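Local coordinates for beta-glycosidase (Bacteroides caccae, PDB 6T2R), which probably acts as a family 16 endo-beta-galactosidase, an O-glycanase that cuts within the glycan chains of mucin to start their breakdown, at residues M147-H161 with H176-Y190. Sequence-based numbering, arbitrary orientation.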
ATOM      1  N   MET A 147      -4.269  -1.147  -2.066  1.00 26.20           N
ATOM      2  CA  MET A 147      -5.113  -0.127  -2.749  1.00 22.16           C
ATOM      3  C   MET A 147      -4.332   0.538  -3.887  1.00 23.23           C
ATOM      4  O   MET A 147      -3.189   0.962  -3.671  1.00 21.18           O
ATOM      5  CB  MET A 147      -5.547   0.921  -1.721  1.00 24.61           C
ATOM      6  CG  MET A 147      -6.632   1.872  -2.170  1.00 26.06           C
ATOM      7  SD  MET A 147      -6.059   3.149  -3.302  1.00 26.81           S
ATOM      8  CE  MET A 147      -4.975   4.089  -2.217  1.00 29.89           C
ATOM      9  N   GLU A 148      -4.960   0.634  -5.054  1.00 25.40           N
ATOM     10  CA  GLU A 148      -4.585   1.529  -6.169  1.00 27.36           C
ATOM     11  C   GLU A 148      -5.860   2.200  -6.672  1.00 27.31           C
ATOM     12  O   GLU A 148      -6.824   1.486  -6.862  1.00 27.94           O
ATOM     13  CB  GLU A 148      -3.909   0.676  -7.220  1.00 32.57           C
ATOM     14  CG  GLU A 148      -2.733  -0.064  -6.619  1.00 38.39           C
ATOM     15  CD  GLU A 148      -1.740  -0.504  -7.639  1.00 45.96           C
ATOM     16  OE1 GLU A 148      -1.858  -1.694  -8.068  1.00 57.06           O
ATOM     17  OE2 GLU A 148      -0.900   0.335  -8.009  1.00 46.48           O
ATOM     18  N   ARG A 149      -5.895   3.527  -6.733  1.00 31.84           N
ATOM     19  CA  ARG A 149      -7.055   4.286  -7.273  1.00 33.00           C
ATOM     20  C   ARG A 149      -6.568   5.202  -8.411  1.00 31.14           C
ATOM     21  O   ARG A 149      -5.808   6.170  -8.176  1.00 29.93           O
ATOM     22  CB  ARG A 149      -7.795   5.018  -6.152  1.00 34.49           C
ATOM     23  CG  ARG A 149      -9.267   5.266  -6.461  1.00 37.76           C
ATOM     24  CD  ARG A 149      -9.525   6.233  -7.613  1.00 38.74           C
ATOM     25  NE  ARG A 149      -9.161   7.546  -7.138  1.00 38.10           N
ATOM     26  CZ  ARG A 149     -10.011   8.411  -6.584  1.00 38.82           C
ATOM     27  NH1 ARG A 149     -11.305   8.164  -6.540  1.00 36.44           N
ATOM     28  NH2 ARG A 149      -9.554   9.542  -6.083  1.00 37.23           N
ATOM     29  N   LEU A 150      -7.052   4.899  -9.605  1.00 31.27           N
ATOM     30  CA  LEU A 150      -6.694   5.572 -10.880  1.00 34.89           C
ATOM     31  C   LEU A 150      -7.611   6.774 -11.118  1.00 32.64           C
ATOM     32  O   LEU A 150      -8.856   6.606 -11.122  1.00 33.53           O
ATOM     33  CB  LEU A 150      -6.870   4.563 -12.023  1.00 34.46           C
ATOM     34  CG  LEU A 150      -5.633   3.768 -12.446  1.00 37.07           C
ATOM     35  CD1 LEU A 150      -4.780   3.363 -11.259  1.00 39.83           C
ATOM     36  CD2 LEU A 150      -6.029   2.545 -13.250  1.00 36.99           C
ATOM     37  N   ASN A 151      -7.018   7.923 -11.418  1.00 32.75           N
ATOM     38  CA  ASN A 151      -7.761   9.040 -12.047  1.00 31.68           C
ATOM     39  C   ASN A 151      -8.899   9.445 -11.104  1.00 32.60           C
ATOM     40  O   ASN A 151      -8.613   9.757  -9.934  1.00 29.07           O
ATOM     41  CB  ASN A 151      -8.189   8.639 -13.469  1.00 29.93           C
ATOM     42  CG  ASN A 151      -6.974   8.457 -14.349  1.00 32.69           C
ATOM     43  OD1 ASN A 151      -6.166   9.381 -14.486  1.00 32.87           O
ATOM     44  ND2 ASN A 151      -6.803   7.268 -14.908  1.00 28.14           N
ATOM     45  N   HIS A 152     -10.130   9.474 -11.617  1.00 36.28           N
ATOM     46  CA  HIS A 152     -11.367   9.832 -10.872  1.00 38.89           C
ATOM     47  C   HIS A 152     -12.203   8.570 -10.603  1.00 34.57           C
ATOM     48  O   HIS A 152     -13.372   8.744 -10.350  1.00 41.47           O
ATOM     49  CB  HIS A 152     -12.168  10.904 -11.664  1.00 39.88           C
ATOM     50  CG  HIS A 152     -11.446  12.209 -11.822  1.00 44.46           C
ATOM     51  ND1 HIS A 152     -11.754  13.341 -11.043  1.00 44.89           N
ATOM     52  CD2 HIS A 152     -10.420  12.577 -12.631  1.00 44.16           C
ATOM     53  CE1 HIS A 152     -10.944  14.335 -11.365  1.00 39.41           C
ATOM     54  NE2 HIS A 152     -10.117  13.893 -12.337  1.00 42.15           N
ATOM     55  N   ASP A 153     -11.653   7.353 -10.637  1.00 33.03           N
ATOM     56  CA  ASP A 153     -12.498   6.123 -10.575  1.00 32.46           C
ATOM     57  C   ASP A 153     -13.222   6.073  -9.225  1.00 31.85           C
ATOM     58  O   ASP A 153     -12.668   6.495  -8.225  1.00 35.21           O
ATOM     59  CB  ASP A 153     -11.702   4.822 -10.743  1.00 32.46           C
ATOM     60  CG  ASP A 153     -10.928   4.639 -12.046  1.00 33.81           C
ATOM     61  OD1 ASP A 153     -11.184   5.368 -12.999  1.00 33.66           O
ATOM     62  OD2 ASP A 153     -10.071   3.732 -12.094  1.00 29.97           O
ATOM     63  N   SER A 154     -14.428   5.532  -9.204  1.00 31.72           N
ATOM     64  CA  SER A 154     -15.197   5.168  -7.995  1.00 34.73           C
ATOM     65  C   SER A 154     -14.948   3.694  -7.644  1.00 32.46           C
ATOM     66  O   SER A 154     -15.779   3.085  -6.921  1.00 34.72           O
ATOM     67  CB  SER A 154     -16.647   5.423  -8.253  1.00 36.09           C
ATOM     68  OG  SER A 154     -17.094   4.498  -9.237  1.00 43.43           O
ATOM     69  N   ILE A 155     -13.862   3.116  -8.165  1.00 32.95           N
ATOM     70  CA  ILE A 155     -13.418   1.737  -7.793  1.00 30.88           C
ATOM     71  C   ILE A 155     -11.933   1.791  -7.447  1.00 31.43           C
ATOM     72  O   ILE A 155     -11.268   2.732  -7.898  1.00 29.89           O
ATOM     73  CB  ILE A 155     -13.644   0.767  -8.950  1.00 31.24           C
ATOM     74  CG1 ILE A 155     -12.880   1.261 -10.185  1.00 30.69           C
ATOM     75  CG2 ILE A 155     -15.146   0.541  -9.168  1.00 30.82           C
ATOM     76  CD1 ILE A 155     -12.590   0.210 -11.239  1.00 32.26           C
ATOM     77  N   VAL A 156     -11.447   0.786  -6.724  1.00 26.34           N
ATOM     78  CA  VAL A 156      -9.993   0.598  -6.490  1.00 27.29           C
ATOM     79  C   VAL A 156      -9.641  -0.804  -6.969  1.00 27.40           C
ATOM     80  O   VAL A 156     -10.531  -1.680  -6.996  1.00 26.83           O
ATOM     81  CB  VAL A 156      -9.585   0.788  -5.021  1.00 28.93           C
ATOM     82  CG1 VAL A 156      -9.878   2.190  -4.520  1.00 30.79           C
ATOM     83  CG2 VAL A 156     -10.208  -0.274  -4.128  1.00 28.08           C
ATOM     84  N   TYR A 157      -8.376  -0.981  -7.301  1.00 27.72           N
ATOM     85  CA  TYR A 157      -7.749  -2.285  -7.611  1.00 27.03           C
ATOM     86  C   TYR A 157      -7.100  -2.797  -6.327  1.00 25.19           C
ATOM     87  O   TYR A 157      -6.378  -2.036  -5.642  1.00 22.72           O
ATOM     88  CB  TYR A 157      -6.735  -2.124  -8.740  1.00 27.58           C
ATOM     89  CG  TYR A 157      -7.325  -1.691 -10.062  1.00 29.66           C
ATOM     90  CD1 TYR A 157      -7.779  -0.392 -10.258  1.00 28.86           C
ATOM     91  CD2 TYR A 157      -7.395  -2.561 -11.130  1.00 29.72           C
ATOM     92  CE1 TYR A 157      -8.313   0.020 -11.466  1.00 29.60           C
ATOM     93  CE2 TYR A 157      -7.915  -2.160 -12.352  1.00 30.95           C
ATOM     94  CZ  TYR A 157      -8.374  -0.867 -12.518  1.00 29.44           C
ATOM     95  OH  TYR A 157      -8.894  -0.471 -13.707  1.00 29.25           O
ATOM     96  N   GLN A 158      -7.309  -4.072  -6.051  1.00 23.24           N
ATOM     97  CA  GLN A 158      -6.448  -4.841  -5.135  1.00 24.61           C
ATOM     98  C   GLN A 158      -5.796  -5.963  -5.965  1.00 27.45           C
ATOM     99  O   GLN A 158      -6.504  -6.568  -6.820  1.00 27.54           O
ATOM    100  CB  GLN A 158      -7.300  -5.284  -3.949  1.00 24.91           C
ATOM    101  CG  GLN A 158      -7.887  -4.099  -3.162  1.00 25.66           C
ATOM    102  CD  GLN A 158      -8.638  -4.551  -1.929  1.00 25.12           C
ATOM    103  OE1 GLN A 158      -9.697  -5.185  -2.044  1.00 30.23           O
ATOM    104  NE2 GLN A 158      -8.087  -4.260  -0.754  1.00 22.50           N
ATOM    105  N   THR A 159      -4.493  -6.209  -5.774  1.00 26.45           N
ATOM    106  CA  THR A 159      -3.676  -7.037  -6.703  1.00 25.55           C
ATOM    107  C   THR A 159      -2.485  -7.663  -5.988  1.00 24.59           C
ATOM    108  O   THR A 159      -2.065  -7.116  -4.968  1.00 25.35           O
ATOM    109  CB  THR A 159      -3.108  -6.215  -7.859  1.00 23.64           C
ATOM    110  OG1 THR A 159      -4.071  -5.252  -8.256  1.00 28.15           O
ATOM    111  CG2 THR A 159      -2.786  -7.078  -9.056  1.00 27.43           C
ATOM    112  N   VAL A 160      -2.018  -8.805  -6.494  1.00 23.56           N
ATOM    113  CA  VAL A 160      -0.721  -9.428  -6.106  1.00 24.81           C
ATOM    114  C   VAL A 160       0.099  -9.513  -7.382  1.00 23.98           C
ATOM    115  O   VAL A 160      -0.488  -9.664  -8.461  1.00 23.80           O
ATOM    116  CB  VAL A 160      -0.827 -10.809  -5.409  1.00 25.20           C
ATOM    117  CG1 VAL A 160      -1.707 -10.754  -4.181  1.00 24.91           C
ATOM    118  CG2 VAL A 160      -1.334 -11.918  -6.325  1.00 28.43           C
ATOM    119  N   HIS A 161       1.407  -9.417  -7.236  1.00 24.17           N
ATOM    120  CA  HIS A 161       2.392  -9.717  -8.304  1.00 25.04           C
ATOM    121  C   HIS A 161       3.432 -10.679  -7.741  1.00 27.32           C
ATOM    122  O   HIS A 161       3.781 -10.557  -6.511  1.00 26.17           O
ATOM    123  CB  HIS A 161       3.042  -8.415  -8.774  1.00 26.03           C
ATOM    124  CG  HIS A 161       2.029  -7.407  -9.112  1.00 26.48           C
ATOM    125  ND1 HIS A 161       1.450  -7.374 -10.343  1.00 28.52           N
ATOM    126  CD2 HIS A 161       1.453  -6.437  -8.375  1.00 27.76           C
ATOM    127  CE1 HIS A 161       0.580  -6.381 -10.374  1.00 25.70           C
ATOM    128  NE2 HIS A 161       0.548  -5.816  -9.181  1.00 24.96           N
ATOM    129  N   HIS A 176      -5.273 -12.789 -10.243  1.00 24.77           N
ATOM    130  CA  HIS A 176      -4.278 -12.115  -9.382  1.00 27.06           C
ATOM    131  C   HIS A 176      -4.779 -10.753  -8.885  1.00 28.14           C
ATOM    132  O   HIS A 176      -4.077 -10.152  -8.026  1.00 29.40           O
ATOM    133  CB  HIS A 176      -2.951 -11.988 -10.127  1.00 27.45           C
ATOM    134  CG  HIS A 176      -2.907 -10.867 -11.106  1.00 28.23           C
ATOM    135  ND1 HIS A 176      -1.941  -9.900 -11.053  1.00 29.96           N
ATOM    136  CD2 HIS A 176      -3.692 -10.568 -12.160  1.00 29.25           C
ATOM    137  CE1 HIS A 176      -2.146  -9.053 -12.038  1.00 29.27           C
ATOM    138  NE2 HIS A 176      -3.204  -9.435 -12.725  1.00 27.81           N
ATOM    139  N   GLY A 177      -5.926 -10.291  -9.370  1.00 25.53           N
ATOM    140  CA  GLY A 177      -6.457  -8.966  -9.009  1.00 28.08           C
ATOM    141  C   GLY A 177      -7.957  -8.833  -9.210  1.00 26.83           C
ATOM    142  O   GLY A 177      -8.547  -9.650  -9.889  1.00 26.58           O
ATOM    143  N   ASN A 178      -8.564  -7.856  -8.556  1.00 26.80           N
ATOM    144  CA  ASN A 178     -10.000  -7.562  -8.745  1.00 28.90           C
ATOM    145  C   ASN A 178     -10.274  -6.132  -8.285  1.00 27.14           C
ATOM    146  O   ASN A 178      -9.644  -5.670  -7.327  1.00 31.15           O
ATOM    147  CB  ASN A 178     -10.860  -8.589  -7.994  1.00 31.79           C
ATOM    148  CG  ASN A 178     -12.258  -8.687  -8.561  1.00 30.45           C
ATOM    149  OD1 ASN A 178     -12.399  -8.747  -9.756  1.00 31.69           O
ATOM    150  ND2 ASN A 178     -13.277  -8.704  -7.716  1.00 31.33           N
ATOM    151  N   THR A 179     -11.252  -5.490  -8.909  1.00 29.84           N
ATOM    152  CA  THR A 179     -11.760  -4.158  -8.522  1.00 27.29           C
ATOM    153  C   THR A 179     -12.994  -4.309  -7.650  1.00 27.63           C
ATOM    154  O   THR A 179     -13.642  -5.342  -7.679  1.00 28.64           O
ATOM    155  CB  THR A 179     -12.093  -3.284  -9.732  1.00 28.52           C
ATOM    156  OG1 THR A 179     -13.183  -3.938 -10.361  1.00 29.37           O
ATOM    157  CG2 THR A 179     -10.939  -3.105 -10.681  1.00 26.67           C
ATOM    158  N   ILE A 180     -13.219  -3.306  -6.826  1.00 28.09           N
ATOM    159  CA  ILE A 180     -14.396  -3.184  -5.942  1.00 31.01           C
ATOM    160  C   ILE A 180     -14.723  -1.695  -5.833  1.00 32.52           C
ATOM    161  O   ILE A 180     -13.831  -0.842  -5.891  1.00 33.44           O
ATOM    162  CB  ILE A 180     -14.126  -3.882  -4.596  1.00 32.90           C
ATOM    163  CG1 ILE A 180     -15.371  -3.882  -3.710  1.00 32.35           C
ATOM    164  CG2 ILE A 180     -12.919  -3.299  -3.876  1.00 32.33           C
ATOM    165  CD1 ILE A 180     -15.421  -5.014  -2.729  1.00 34.12           C
ATOM    166  N   PRO A 181     -16.016  -1.326  -5.821  1.00 32.62           N
ATOM    167  CA  PRO A 181     -16.400   0.076  -5.705  1.00 35.95           C
ATOM    168  C   PRO A 181     -16.015   0.614  -4.327  1.00 35.51           C
ATOM    169  O   PRO A 181     -16.007  -0.178  -3.367  1.00 31.34           O
ATOM    170  CB  PRO A 181     -17.937   0.105  -5.889  1.00 34.80           C
ATOM    171  CG  PRO A 181     -18.279  -1.264  -6.484  1.00 36.52           C
ATOM    172  CD  PRO A 181     -17.181  -2.204  -6.014  1.00 35.61           C
ATOM    173  N   ILE A 182     -15.802   1.931  -4.285  1.00 32.94           N
ATOM    174  CA  ILE A 182     -15.592   2.711  -3.037  1.00 32.51           C
ATOM    175  C   ILE A 182     -16.580   3.885  -2.979  1.00 33.24           C
ATOM    176  O   ILE A 182     -17.203   4.207  -3.993  1.00 32.68           O
ATOM    177  CB  ILE A 182     -14.127   3.195  -2.959  1.00 33.08           C
ATOM    178  CG1 ILE A 182     -13.784   4.149  -4.099  1.00 29.43           C
ATOM    179  CG2 ILE A 182     -13.163   2.007  -2.923  1.00 32.50           C
ATOM    180  CD1 ILE A 182     -12.552   4.962  -3.831  1.00 30.52           C
ATOM    181  N   ASN A 183     -16.680   4.515  -1.813  1.00 33.78           N
ATOM    182  CA  ASN A 183     -17.304   5.849  -1.646  1.00 34.47           C
ATOM    183  C   ASN A 183     -16.200   6.857  -1.905  1.00 29.42           C
ATOM    184  O   ASN A 183     -15.420   7.138  -1.015  1.00 32.57           O
ATOM    185  CB  ASN A 183     -17.923   5.989  -0.254  1.00 38.04           C
ATOM    186  CG  ASN A 183     -18.887   4.868   0.040  1.00 40.78           C
ATOM    187  OD1 ASN A 183     -18.700   4.119   0.991  1.00 41.83           O
ATOM    188  ND2 ASN A 183     -19.876   4.704  -0.818  1.00 43.16           N
ATOM    189  N   PRO A 184     -16.059   7.377  -3.138  1.00 29.75           N
ATOM    190  CA  PRO A 184     -14.839   8.075  -3.550  1.00 32.52           C
ATOM    191  C   PRO A 184     -14.571   9.398  -2.817  1.00 34.93           C
ATOM    192  O   PRO A 184     -13.413   9.823  -2.755  1.00 35.18           O
ATOM    193  CB  PRO A 184     -15.022   8.293  -5.073  1.00 31.90           C
ATOM    194  CG  PRO A 184     -16.516   8.259  -5.285  1.00 32.19           C
ATOM    195  CD  PRO A 184     -17.073   7.333  -4.204  1.00 33.07           C
ATOM    196  N   GLU A 185     -15.624  10.014  -2.271  1.00 38.25           N
ATOM    197  CA  GLU A 185     -15.525  11.317  -1.561  1.00 41.25           C
ATOM    198  C   GLU A 185     -15.362  11.047  -0.052  1.00 36.64           C
ATOM    199  O   GLU A 185     -15.073  11.994   0.662  1.00 34.41           O
ATOM    200  CB  GLU A 185     -16.718  12.233  -1.915  1.00 44.30           C
ATOM    201  CG  GLU A 185     -16.916  12.550  -3.427  1.00 48.59           C
ATOM    202  CD  GLU A 185     -15.718  12.769  -4.379  1.00 59.65           C
ATOM    203  OE1 GLU A 185     -14.714  13.433  -4.013  1.00 58.76           O
ATOM    204  OE2 GLU A 185     -15.781  12.286  -5.538  1.00 64.48           O
ATOM    205  N   ASP A 186     -15.467   9.801   0.411  1.00 31.68           N
ATOM    206  CA  ASP A 186     -15.386   9.462   1.863  1.00 34.29           C
ATOM    207  C   ASP A 186     -14.086   8.727   2.224  1.00 29.90           C
ATOM    208  O   ASP A 186     -13.352   8.258   1.328  1.00 28.67           O
ATOM    209  CB  ASP A 186     -16.560   8.563   2.295  1.00 39.40           C
ATOM    210  CG  ASP A 186     -17.930   9.194   2.079  1.00 39.59           C
ATOM    211  OD1 ASP A 186     -17.969  10.391   1.873  1.00 43.67           O
ATOM    212  OD2 ASP A 186     -18.931   8.473   2.094  1.00 44.35           O
ATOM    213  N   PHE A 187     -13.853   8.575   3.522  1.00 30.38           N
ATOM    214  CA  PHE A 187     -12.854   7.623   4.041  1.00 33.05           C
ATOM    215  C   PHE A 187     -13.336   6.208   3.708  1.00 35.60           C
ATOM    216  O   PHE A 187     -14.544   5.912   3.780  1.00 38.10           O
ATOM    217  CB  PHE A 187     -12.632   7.762   5.547  1.00 31.68           C
ATOM    218  CG  PHE A 187     -11.792   8.951   5.938  1.00 35.71           C
ATOM    219  CD1 PHE A 187     -10.401   8.879   5.901  1.00 33.31           C
ATOM    220  CD2 PHE A 187     -12.380  10.127   6.380  1.00 29.85           C
ATOM    221  CE1 PHE A 187      -9.621   9.973   6.235  1.00 34.45           C
ATOM    222  CE2 PHE A 187     -11.591  11.205   6.737  1.00 30.54           C
ATOM    223  CZ  PHE A 187     -10.221  11.142   6.640  1.00 30.75           C
ATOM    224  N   ASN A 188     -12.397   5.342   3.349  1.00 31.18           N
ATOM    225  CA  ASN A 188     -12.672   3.908   3.145  1.00 28.42           C
ATOM    226  C   ASN A 188     -11.552   3.174   3.860  1.00 29.40           C
ATOM    227  O   ASN A 188     -10.451   3.751   4.006  1.00 28.68           O
ATOM    228  CB  ASN A 188     -12.742   3.595   1.666  1.00 28.70           C
ATOM    229  CG  ASN A 188     -13.833   4.355   0.939  1.00 29.18           C
ATOM    230  OD1 ASN A 188     -14.948   3.876   0.859  1.00 30.68           O
ATOM    231  ND2 ASN A 188     -13.506   5.494   0.334  1.00 29.88           N
ATOM    232  N   VAL A 189     -11.803   1.946   4.269  1.00 26.88           N
ATOM    233  CA  VAL A 189     -10.784   1.095   4.948  1.00 28.52           C
ATOM    234  C   VAL A 189     -10.300   0.006   3.977  1.00 28.78           C
ATOM    235  O   VAL A 189     -11.091  -0.903   3.679  1.00 30.08           O
ATOM    236  CB  VAL A 189     -11.349   0.479   6.234  1.00 28.98           C
ATOM    237  CG1 VAL A 189     -10.282  -0.349   6.955  1.00 30.79           C
ATOM    238  CG2 VAL A 189     -11.913   1.566   7.152  1.00 30.62           C
ATOM    239  N   TYR A 190      -9.043   0.093   3.542  1.00 26.63           N
ATOM    240  CA  TYR A 190      -8.374  -0.886   2.650  1.00 25.67           C
ATOM    241  C   TYR A 190      -7.626  -1.897   3.504  1.00 25.45           C
ATOM    242  O   TYR A 190      -6.838  -1.477   4.381  1.00 26.24           O
ATOM    243  CB  TYR A 190      -7.509  -0.132   1.633  1.00 25.25           C
ATOM    244  CG  TYR A 190      -8.293   0.929   0.892  1.00 26.02           C
ATOM    245  CD1 TYR A 190      -9.110   0.588  -0.168  1.00 24.31           C
ATOM    246  CD2 TYR A 190      -8.289   2.256   1.305  1.00 25.25           C
ATOM    247  CE1 TYR A 190      -9.861   1.538  -0.834  1.00 24.13           C
ATOM    248  CE2 TYR A 190      -9.032   3.226   0.655  1.00 22.89           C
ATOM    249  CZ  TYR A 190      -9.810   2.863  -0.428  1.00 25.51           C
ATOM    250  OH  TYR A 190     -10.540   3.805  -1.097  1.00 24.49           O
TER
HETATM  251  O   HOH W   1     -12.024  10.795  -4.803  1.00 35.21           O
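Val156 and Ile180 exchange backbone hydrogen bonds, as do Gln158 and Asn178, and so pair strand 155-161 antiparallel with strand 177-181. Val160 N continues the pairing to His176 O, and Ile182 N bonds to Ser154 O.

The tight part lies on the side of Val156 and Gln158. Val156 CG1 packs against both Ile182 CG2 and Tyr190 CE1, 3.7 Å from each. Met147 lies over the Tyr190 ring. Its CG, anti to the backbone N (chi1 -168°), sits 3.4 Å above the ring plane, over the centre, in a CH-pi contact. From there SD rises away from the face to 4.8 Å from the ring centroid, a Met-aromatic contact. The buried amide of Gln158 is held by Ile146, His202 and Asn208. Arg149 is buried too. Its NH1 bonds Asp153 O, while a water accepts from NH2 and donates to Pro184 O, 2.7 Å from the latter.

The opposite face is only partly exposed. Thr179 CG2 lies over one face of the Tyr157 ring, offset toward its rim, in a CH-pi contact, and Ile155 CD1 touches the same methyl. At the far end, His176 ND1 donates to Val160 O at 3.0 Å, nearly in line with the carbonyl. This bond helps to fix the ring, whose edge turns to the face of His161. The solvent side is at exposed Ser154 and Pro181.

An antiparallel strand pair, linked through helix 163-167, thus packs through Val156 and Met147 on Tyr190 of strand 187-195, consistent with the beta-sandwich (jelly-roll) fold of glycoside hydrolase family 16.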